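Local coordinates for DNA gyrase, B subunit, truncated (Myxococcus xanthus, PDB 3CWV), which is the truncated ATP-binding B subunit of a DNA gyrase, which probably takes part in the ATP-dependent breakage, passage and rejoining of double-stranded DNA, at residues L34-L39 and A172-R177. Sequence-based numbering, arbitrary orientation.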
loop_
_atom_site.group_PDB
_atom_site.type_symbol
_atom_site.label_atom_id
_atom_site.label_comp_id
_atom_site.label_asym_id
_atom_site.label_seq_id
_atom_site.Cartn_x
_atom_site.Cartn_y
_atom_site.Cartn_z
ATOM N N LEU A 34 0.344 -4.619 -12.989
ATOM C CA LEU A 34 0.764 -3.386 -13.639
ATOM C C LEU A 34 0.157 -2.178 -12.954
ATOM O O LEU A 34 0.813 -1.132 -12.801
ATOM C CB LEU A 34 0.374 -3.403 -15.125
ATOM C CG LEU A 34 0.879 -4.570 -15.980
ATOM C CD1 LEU A 34 0.436 -4.262 -17.419
ATOM C CD2 LEU A 34 2.405 -4.741 -15.923
ATOM N N VAL A 35 -1.100 -2.298 -12.560
ATOM C CA VAL A 35 -1.778 -1.236 -11.817
ATOM C C VAL A 35 -1.258 -1.124 -10.391
ATOM O O VAL A 35 -1.042 -0.003 -9.890
ATOM C CB VAL A 35 -3.309 -1.481 -11.739
ATOM C CG1 VAL A 35 -3.972 -0.305 -11.035
ATOM C CG2 VAL A 35 -3.871 -1.611 -13.151
ATOM N N TYR A 36 -1.061 -2.267 -9.733
ATOM C CA TYR A 36 -0.562 -2.262 -8.344
ATOM C C TYR A 36 0.825 -1.604 -8.274
ATOM O O TYR A 36 1.134 -0.918 -7.288
ATOM C CB TYR A 36 -0.481 -3.686 -7.775
ATOM C CG TYR A 36 -1.823 -4.423 -7.709
ATOM C CD1 TYR A 36 -3.038 -3.734 -7.601
ATOM C CD2 TYR A 36 -1.858 -5.819 -7.726
ATOM C CE1 TYR A 36 -4.266 -4.439 -7.522
ATOM C CE2 TYR A 36 -3.073 -6.521 -7.670
ATOM C CZ TYR A 36 -4.252 -5.827 -7.563
ATOM O OH TYR A 36 -5.429 -6.519 -7.509
ATOM N N PHE A 37 1.658 -1.814 -9.299
ATOM C CA PHE A 37 2.986 -1.160 -9.330
ATOM C C PHE A 37 2.842 0.372 -9.321
ATOM O O PHE A 37 3.608 1.090 -8.643
ATOM C CB PHE A 37 3.838 -1.587 -10.547
ATOM C CG PHE A 37 4.189 -3.081 -10.605
ATOM C CD1 PHE A 37 4.287 -3.845 -9.453
ATOM C CD2 PHE A 37 4.470 -3.676 -11.836
ATOM C CE1 PHE A 37 4.657 -5.229 -9.524
ATOM C CE2 PHE A 37 4.828 -5.028 -11.919
ATOM C CZ PHE A 37 4.922 -5.804 -10.760
ATOM N N LEU A 38 1.908 0.894 -10.118
ATOM C CA LEU A 38 1.606 2.353 -10.078
ATOM C C LEU A 38 1.125 2.841 -8.707
ATOM O O LEU A 38 1.628 3.840 -8.172
ATOM C CB LEU A 38 0.606 2.760 -11.170
ATOM C CG LEU A 38 1.156 3.208 -12.514
ATOM C CD1 LEU A 38 -0.016 3.424 -13.464
ATOM C CD2 LEU A 38 1.990 4.536 -12.384
ATOM N N LEU A 39 0.114 2.190 -8.150
ATOM C CA LEU A 39 -0.336 2.490 -6.784
ATOM C C LEU A 39 0.791 2.447 -5.737
ATOM O O LEU A 39 0.829 3.288 -4.819
ATOM C CB LEU A 39 -1.475 1.525 -6.362
ATOM C CG LEU A 39 -2.767 1.782 -7.163
ATOM C CD1 LEU A 39 -3.791 0.651 -6.915
ATOM C CD2 LEU A 39 -3.350 3.117 -6.790
ATOM N N ALA A 172 -13.768 -3.956 -9.152
ATOM C CA ALA A 172 -13.964 -4.180 -7.718
ATOM C C ALA A 172 -12.660 -4.394 -6.968
ATOM O O ALA A 172 -12.473 -3.856 -5.861
ATOM C CB ALA A 172 -14.916 -5.377 -7.475
ATOM N N ARG A 173 -11.757 -5.208 -7.516
ATOM C CA ARG A 173 -10.490 -5.422 -6.803
ATOM C C ARG A 173 -9.558 -4.194 -6.840
ATOM O O ARG A 173 -8.847 -3.934 -5.879
ATOM C CB ARG A 173 -9.780 -6.708 -7.258
ATOM C CG ARG A 173 -8.700 -6.547 -8.257
ATOM C CD ARG A 173 -7.994 -7.869 -8.472
ATOM N NE ARG A 173 -8.931 -8.876 -8.958
ATOM C CZ ARG A 173 -8.583 -9.953 -9.660
ATOM N NH1 ARG A 173 -7.305 -10.189 -9.935
ATOM N NH2 ARG A 173 -9.520 -10.790 -10.086
ATOM N N LEU A 174 -9.582 -3.443 -7.936
ATOM C CA LEU A 174 -8.869 -2.163 -8.010
ATOM C C LEU A 174 -9.407 -1.141 -6.994
ATOM O O LEU A 174 -8.608 -0.501 -6.293
ATOM C CB LEU A 174 -8.859 -1.600 -9.444
ATOM C CG LEU A 174 -8.139 -2.434 -10.524
ATOM C CD1 LEU A 174 -8.124 -1.630 -11.800
ATOM C CD2 LEU A 174 -6.697 -2.862 -10.101
ATOM N N SER A 175 -10.737 -1.001 -6.879
ATOM C CA SER A 175 -11.336 -0.133 -5.837
ATOM C C SER A 175 -10.958 -0.566 -4.438
ATOM O O SER A 175 -10.646 0.279 -3.597
ATOM C CB SER A 175 -12.877 -0.045 -5.905
ATOM O OG SER A 175 -13.321 -0.017 -7.237
ATOM N N ARG A 176 -10.984 -1.872 -4.170
ATOM C CA ARG A 176 -10.526 -2.373 -2.870
ATOM C C ARG A 176 -9.071 -2.008 -2.572
ATOM O O ARG A 176 -8.748 -1.688 -1.444
ATOM C CB ARG A 176 -10.718 -3.887 -2.743
ATOM C CG ARG A 176 -12.148 -4.298 -2.389
ATOM C CD ARG A 176 -12.227 -5.766 -2.015
ATOM N NE ARG A 176 -11.916 -6.626 -3.155
ATOM C CZ ARG A 176 -12.801 -6.992 -4.080
ATOM N NH1 ARG A 176 -14.055 -6.571 -4.003
ATOM N NH2 ARG A 176 -12.429 -7.775 -5.083
ATOM N N ARG A 177 -8.189 -2.068 -3.567
ATOM C CA ARG A 177 -6.784 -1.725 -3.329
ATOM C C ARG A 177 -6.654 -0.229 -3.032
ATOM O O ARG A 177 -5.806 0.200 -2.237
ATOM C CB ARG A 177 -5.907 -2.131 -4.520
ATOM C CG ARG A 177 -4.434 -1.731 -4.428
ATOM C CD ARG A 177 -3.629 -2.522 -3.389
ATOM N NE ARG A 177 -3.652 -3.963 -3.649
ATOM C CZ ARG A 177 -2.588 -4.721 -3.929
ATOM N NH1 ARG A 177 -1.352 -4.209 -3.991
ATOM N NH2 ARG A 177 -2.770 -6.018 -4.135
HETATM O O HOH W 1 -5.057 -9.378 -8.660
#
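Tyr-36 reaches from helix 28-47 across to Arg-173, Leu-174 and Arg-177 of helix 171-184, joining two helices that pack side by side against one face of the large mixed beta-sheet, as in the alpha/beta sandwich expected of the GHKL ATPase domain of GyrB. Segments 34-39 and 172-177 run nearly parallel, at 17°, their axes 11.3 Å apart at closest approach, a spacing that suits long side chains. The stacking interaction is a cation-pi pair: the Arg-177 guanidinium lies flat over one face of the Tyr-36 ring, Arg-177 CZ standing 3.8 Å from the centroid of that ring and the planes 9° apart. Arginine suits the place because its planar cation can cover an aromatic face while its edge keeps N-H groups for other partners; NE also has a weak, long ion pair with Glu-180. CG of Arg-177 sets off anti to the backbone N (chi1 176°), and bends at chi2 and chi3 then bring the guanidinium over the ring. Branched aliphatic residues fill the buried side: Val-35 CG1 and Leu-174 CD2 meet tip to tip at 3.9 Å, both residues also touching Phe-169, and Leu-39 CD1 packs against Arg-177 CG at 3.5 Å. The same Leu-174 CD2 lies 3.9 Å from Tyr-36 CE1. At the phenol end Arg-173 CD meets Tyr-36 OH at 3.1 Å, near the ring plane, an aliphatic contact, while Arg-173 NH2 forms a salt bridge with Glu-28. Tyrosine thus offers both a flat face for the cation and a hydroxyl for water; with an alanine here, the Arg-177 guanidinium is likely to lose its aromatic platform and the water its phenol partner. That water accepts from Arg-173 NH1 at 2.7 Å and hydrogen-bonds to Tyr-36 OH at 3.1 Å.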